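Local coordinates for replication protein (Sphinx1.76-related DNA, PDB 6H24) that probably takes part in plasmid replication as a Rep3-family initiator protein, of which this chain is the WH1 (winged-helix) domain, at residues Q22-L27 with L45-S50; S51-F56 with H61-A66. All blocks are in the same frame, centred on the assembly; numbering follows the deposited sequence.

Interaction 1 of 2, residues Q22-L27 with L45-S50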
loop_
_atom_site.group_PDB
_atom_site.type_symbol
_atom_site.label_atom_id
_atom_site.label_comp_id
_atom_site.label_asym_id
_atom_site.label_seq_id
_atom_site.Cartn_x
_atom_site.Cartn_y
_atom_site.Cartn_z
ATOM N N GLN A 22 12.078 11.766 5.265
ATOM C CA GLN A 22 11.433 12.429 6.390
ATOM C C GLN A 22 10.821 13.754 5.963
ATOM O O GLN A 22 9.692 14.083 6.351
ATOM C CB GLN A 22 12.443 12.652 7.515
ATOM C CG GLN A 22 13.024 11.369 8.061
ATOM C CD GLN A 22 13.944 11.602 9.235
ATOM O OE1 GLN A 22 14.105 12.728 9.703
ATOM N NE2 GLN A 22 14.554 10.529 9.723
ATOM N N ARG A 23 11.544 14.520 5.148
ATOM C CA ARG A 23 11.043 15.811 4.704
ATOM C C ARG A 23 9.905 15.650 3.706
ATOM O O ARG A 23 8.966 16.457 3.702
ATOM C CB ARG A 23 12.191 16.629 4.118
ATOM C CG ARG A 23 13.142 17.122 5.197
ATOM C CD ARG A 23 14.352 17.793 4.609
ATOM N NE ARG A 23 15.151 18.473 5.621
ATOM C CZ ARG A 23 16.339 19.017 5.380
ATOM N NH1 ARG A 23 16.864 18.934 4.166
ATOM N NH2 ARG A 23 17.005 19.625 6.350
ATOM N N LEU A 24 9.963 14.627 2.852
ATOM C CA LEU A 24 8.832 14.341 1.975
ATOM C C LEU A 24 7.558 14.169 2.797
ATOM O O LEU A 24 6.503 14.730 2.471
ATOM C CB LEU A 24 9.122 13.092 1.146
ATOM C CG LEU A 24 7.954 12.506 0.353
ATOM C CD1 LEU A 24 7.518 13.438 -0.755
ATOM C CD2 LEU A 24 8.360 11.160 -0.227
ATOM N N ILE A 25 7.639 13.377 3.869
ATOM C CA ILE A 25 6.471 13.137 4.716
ATOM C C ILE A 25 6.027 14.425 5.400
ATOM O O ILE A 25 4.832 14.754 5.419
ATOM C CB ILE A 25 6.772 12.018 5.731
ATOM C CG1 ILE A 25 6.865 10.674 5.010
ATOM C CG2 ILE A 25 5.705 11.965 6.826
ATOM C CD1 ILE A 25 7.409 9.557 5.880
ATOM N N LEU A 26 6.977 15.167 5.982
ATOM C CA LEU A 26 6.631 16.422 6.647
ATOM C C LEU A 26 5.963 17.384 5.671
ATOM O O LEU A 26 4.978 18.051 6.016
ATOM C CB LEU A 26 7.880 17.063 7.266
ATOM N N LEU A 27 6.489 17.476 4.448
ATOM C CA LEU A 27 5.922 18.396 3.472
ATOM C C LEU A 27 4.511 17.985 3.075
ATOM O O LEU A 27 3.646 18.844 2.877
ATOM C CB LEU A 27 6.822 18.461 2.236
ATOM C CG LEU A 27 8.181 19.128 2.428
ATOM C CD1 LEU A 27 9.061 18.801 1.226
ATOM C CD2 LEU A 27 8.045 20.629 2.614
ATOM N N LEU A 45 -1.858 12.909 -1.647
ATOM C CA LEU A 45 -1.337 14.147 -1.088
ATOM C C LEU A 45 -0.260 14.675 -2.023
ATOM O O LEU A 45 0.651 13.935 -2.397
ATOM C CB LEU A 45 -0.759 13.898 0.300
ATOM C CG LEU A 45 -1.752 13.375 1.332
ATOM C CD1 LEU A 45 -1.036 12.948 2.587
ATOM C CD2 LEU A 45 -2.757 14.462 1.638
ATOM N N THR A 46 -0.373 15.939 -2.408
ATOM C CA THR A 46 0.587 16.559 -3.308
ATOM C C THR A 46 1.720 17.206 -2.517
ATOM O O THR A 46 1.501 17.773 -1.442
ATOM C CB THR A 46 -0.102 17.597 -4.198
ATOM O OG1 THR A 46 -1.096 16.951 -5.007
ATOM C CG2 THR A 46 0.905 18.306 -5.102
ATOM N N VAL A 47 2.936 17.089 -3.050
ATOM C CA VAL A 47 4.109 17.799 -2.549
ATOM C C VAL A 47 4.763 18.524 -3.717
ATOM O O VAL A 47 5.054 17.911 -4.752
ATOM C CB VAL A 47 5.127 16.863 -1.872
ATOM C CG1 VAL A 47 6.385 17.639 -1.474
ATOM C CG2 VAL A 47 4.510 16.186 -0.660
ATOM N N HIS A 48 4.969 19.826 -3.561
ATOM C CA HIS A 48 5.626 20.651 -4.560
ATOM C C HIS A 48 7.105 20.797 -4.243
ATOM O O HIS A 48 7.481 21.038 -3.094
ATOM C CB HIS A 48 4.993 22.045 -4.629
ATOM C CG HIS A 48 3.627 22.068 -5.236
ATOM N ND1 HIS A 48 2.509 21.591 -4.589
ATOM C CD2 HIS A 48 3.198 22.537 -6.432
ATOM C CE1 HIS A 48 1.452 21.749 -5.367
ATOM N NE2 HIS A 48 1.844 22.318 -6.492
ATOM N N ALA A 49 7.949 20.660 -5.269
ATOM C CA ALA A 49 9.358 20.985 -5.079
ATOM C C ALA A 49 9.523 22.417 -4.579
ATOM O O ALA A 49 10.447 22.704 -3.810
ATOM C CB ALA A 49 10.141 20.782 -6.377
ATOM N N SER A 50 8.632 23.323 -4.997
ATOM C CA SER A 50 8.699 24.703 -4.531
ATOM C C SER A 50 8.528 24.782 -3.019
ATOM O O SER A 50 9.180 25.598 -2.360
ATOM C CB SER A 50 7.627 25.542 -5.229
ATOM O OG SER A 50 6.341 24.961 -5.071
#
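Leu27 of helix 19-34 and Val47 of strand 45-48 bring their backbones closest, with CA atoms 6.3 Å apart, where one turn of the helix lies over the short first strand of the winged-helix (WH1) domain. Val47 points at the helix and spreads its two methyls over two residues that sit on the same helical face. Val47 CG1 lies anti to the backbone N (chi1 175°) and reaches Leu27, 3.8 Å from Leu27 CB and 4.0 Å from Leu27 CD1; the two side chains meet at about a right angle. Val47 CG2 serves Leu24 instead, 4.1 Å from Leu24 CD1. Leu24 leaves the helix across the direction of the strand, but with CG anti to the backbone N (chi1 170°) the end of its side chain comes nearer. On the helix side the backbone also takes part: Leu24 O lies 4.0 Å from Val47 CG2. The side-chain contact is apolar and all three residues are buried. Val47 also packs on Val109 of the neighbouring antiparallel strand, to which its backbone is hydrogen-bonded, and on Leu67 of helix 60-75, so that it joins sheet and helices in the hydrophobic core. Immediately beyond, His48 is the N-cap residue of helix 49-56, and a polar tie runs beside the apolar one: His48 N is hydrogen-bonded to Glu31 OE1 of helix 19-34.

Interaction 2 of 2, residues S51-F56 with H61-A66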
loop_
_atom_site.group_PDB
_atom_site.type_symbol
_atom_site.label_atom_id
_atom_site.label_comp_id
_atom_site.label_asym_id
_atom_site.label_seq_id
_atom_site.Cartn_x
_atom_site.Cartn_y
_atom_site.Cartn_z
ATOM N N SER A 51 7.669 23.934 -2.448
ATOM C CA SER A 51 7.506 23.915 -0.995
ATOM C C SER A 51 8.757 23.367 -0.317
ATOM O O SER A 51 9.178 23.872 0.727
ATOM C CB SER A 51 6.282 23.089 -0.605
ATOM O OG SER A 51 5.111 23.570 -1.239
ATOM N N TYR A 52 9.359 22.325 -0.900
ATOM C CA TYR A 52 10.618 21.796 -0.376
ATOM C C TYR A 52 11.664 22.894 -0.337
ATOM O O TYR A 52 12.347 23.082 0.682
ATOM C CB TYR A 52 11.035 20.593 -1.242
ATOM C CG TYR A 52 12.279 19.821 -0.834
ATOM C CD1 TYR A 52 12.628 19.651 0.500
ATOM C CD2 TYR A 52 13.041 19.165 -1.791
ATOM C CE1 TYR A 52 13.756 18.914 0.858
ATOM C CE2 TYR A 52 14.158 18.424 -1.444
ATOM C CZ TYR A 52 14.509 18.300 -0.121
ATOM O OH TYR A 52 15.626 17.557 0.205
ATOM N N ILE A 53 11.751 23.669 -1.414
ATOM C CA ILE A 53 12.665 24.804 -1.469
ATOM C C ILE A 53 12.311 25.826 -0.393
ATOM O O ILE A 53 13.183 26.301 0.345
ATOM C CB ILE A 53 12.624 25.430 -2.875
ATOM C CG1 ILE A 53 13.240 24.473 -3.894
ATOM C CG2 ILE A 53 13.335 26.774 -2.889
ATOM C CD1 ILE A 53 12.873 24.798 -5.321
ATOM N N ASN A 54 11.022 26.171 -0.274
ATOM C CA ASN A 54 10.620 27.214 0.664
ATOM C C ASN A 54 10.773 26.769 2.112
ATOM O O ASN A 54 11.064 27.595 2.986
ATOM C CB ASN A 54 9.168 27.634 0.418
ATOM C CG ASN A 54 9.000 28.469 -0.834
ATOM O OD1 ASN A 54 9.957 29.052 -1.342
ATOM N ND2 ASN A 54 7.772 28.540 -1.334
ATOM N N GLN A 55 10.569 25.481 2.391
ATOM C CA GLN A 55 10.595 25.022 3.774
ATOM C C GLN A 55 12.013 24.735 4.255
ATOM O O GLN A 55 12.328 24.982 5.423
ATOM C CB GLN A 55 9.724 23.775 3.928
ATOM C CG GLN A 55 8.229 24.060 4.035
ATOM C CD GLN A 55 7.818 24.530 5.421
ATOM O OE1 GLN A 55 8.452 24.188 6.419
ATOM N NE2 GLN A 55 6.750 25.317 5.487
ATOM N N PHE A 56 12.888 24.224 3.385
ATOM C CA PHE A 56 14.183 23.726 3.829
ATOM C C PHE A 56 15.374 24.391 3.163
ATOM O O PHE A 56 16.516 24.050 3.497
ATOM C CB PHE A 56 14.228 22.206 3.639
ATOM C CG PHE A 56 13.283 21.488 4.546
ATOM C CD1 PHE A 56 13.584 21.339 5.888
ATOM C CD2 PHE A 56 12.061 21.042 4.087
ATOM C CE1 PHE A 56 12.707 20.705 6.743
ATOM C CE2 PHE A 56 11.177 20.410 4.936
ATOM C CZ PHE A 56 11.500 20.246 6.268
ATOM N N HIS A 61 18.015 23.274 -7.963
ATOM C CA HIS A 61 17.949 22.491 -9.192
ATOM C C HIS A 61 17.824 20.998 -8.926
ATOM O O HIS A 61 17.394 20.263 -9.819
ATOM C CB HIS A 61 19.152 22.779 -10.095
ATOM C CG HIS A 61 20.475 22.412 -9.504
ATOM N ND1 HIS A 61 21.068 21.186 -9.710
ATOM C CD2 HIS A 61 21.335 23.123 -8.738
ATOM C CE1 HIS A 61 22.232 21.152 -9.087
ATOM N NE2 HIS A 61 22.416 22.314 -8.486
ATOM N N THR A 62 18.176 20.532 -7.730
ATOM C CA THR A 62 18.088 19.113 -7.413
ATOM C C THR A 62 16.894 18.773 -6.535
ATOM O O THR A 62 16.712 17.601 -6.194
ATOM C CB THR A 62 19.365 18.644 -6.700
ATOM O OG1 THR A 62 19.584 19.439 -5.527
ATOM C CG2 THR A 62 20.570 18.751 -7.620
ATOM N N ALA A 63 16.054 19.755 -6.196
ATOM C CA ALA A 63 15.010 19.530 -5.202
ATOM C C ALA A 63 13.965 18.550 -5.717
ATOM O O ALA A 63 13.589 17.606 -5.015
ATOM C CB ALA A 63 14.353 20.857 -4.818
ATOM N N TYR A 64 13.502 18.737 -6.954
ATOM C CA TYR A 64 12.477 17.844 -7.480
ATOM C C TYR A 64 13.001 16.418 -7.618
ATOM O O TYR A 64 12.349 15.466 -7.184
ATOM C CB TYR A 64 11.954 18.350 -8.817
ATOM C CG TYR A 64 11.046 17.354 -9.507
ATOM C CD1 TYR A 64 9.863 16.944 -8.918
ATOM C CD2 TYR A 64 11.389 16.811 -10.736
ATOM C CE1 TYR A 64 9.032 16.027 -9.546
ATOM C CE2 TYR A 64 10.566 15.894 -11.372
ATOM C CZ TYR A 64 9.388 15.506 -10.768
ATOM O OH TYR A 64 8.562 14.598 -11.388
ATOM N N GLN A 65 14.187 16.247 -8.214
ATOM C CA GLN A 65 14.734 14.900 -8.353
ATOM C C GLN A 65 14.901 14.235 -6.992
ATOM O O GLN A 65 14.654 13.032 -6.842
ATOM C CB GLN A 65 16.069 14.937 -9.094
ATOM C CG GLN A 65 16.579 13.559 -9.496
ATOM C CD GLN A 65 15.682 12.889 -10.533
ATOM O OE1 GLN A 65 15.346 13.485 -11.558
ATOM N NE2 GLN A 65 15.282 11.656 -10.261
ATOM N N ALA A 66 15.330 15.003 -5.983
ATOM C CA ALA A 66 15.467 14.454 -4.640
ATOM C C ALA A 66 14.136 13.927 -4.123
ATOM O O ALA A 66 14.073 12.831 -3.552
ATOM C CB ALA A 66 16.008 15.528 -3.694
#
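Tyr52 holds CG anti to its own backbone nitrogen (chi1 -176°), which carries the ring across to Ala63, while Ile53, with CG1 anti to the carbonyl carbon (chi1 -68°), sends that branch to the same alanine. The pair of helices, 49-56 and 60-75, is consistent with the helix-turn-helix of a winged-helix domain: a short connection separates them, and the axes of the two segments cross at 114°, 9.7 Å apart at closest approach. Ala63 is the small residue on which both side chains converge. Ala63 CB stands 3.7 Å from Tyr52 CD2, off the ring plane, and 3.9 Å from Ile53 CG1. One turn further on, Ala66 CB lies at the ring's edge near its plane, 4.1 Å from Tyr52 CE2. The small side chains of the two alanines are consistent with so close an approach of the ring to the helix backbone. Beyond helix 60-75, Tyr52 also packs on Val20 and Leu27 of helix 19-34, and Tyr64 OH is hydrogen-bonded to Asp104 OD1. The ring edge meets a backbone atom as well: Ala63 O lies near the ring plane, 3.6 Å from Tyr52 CD2.

How the interactions relate
Helix 49-56 connects the two contacts: its first two residues fall in the segment of interaction 1 and the rest in that of interaction 2, whose centre lies about 9 Å from that of interaction 1. Interaction 1 is fully buried and joins a helix to a sheet strand through branched aliphatic groups, whereas interaction 2 lies further from the chain centre, is only partly buried, and sets an aromatic ring and an isoleucine against small alanines between two helices. They touch directly. Leu27 CD1 lies 3.6 Å from Tyr52 CB, so helix 19-34, a partner in interaction 1, also packs against helix 49-56 of interaction 2, and Ala49 CB comes within 3.9 Å of Tyr64 CB on helix 60-75.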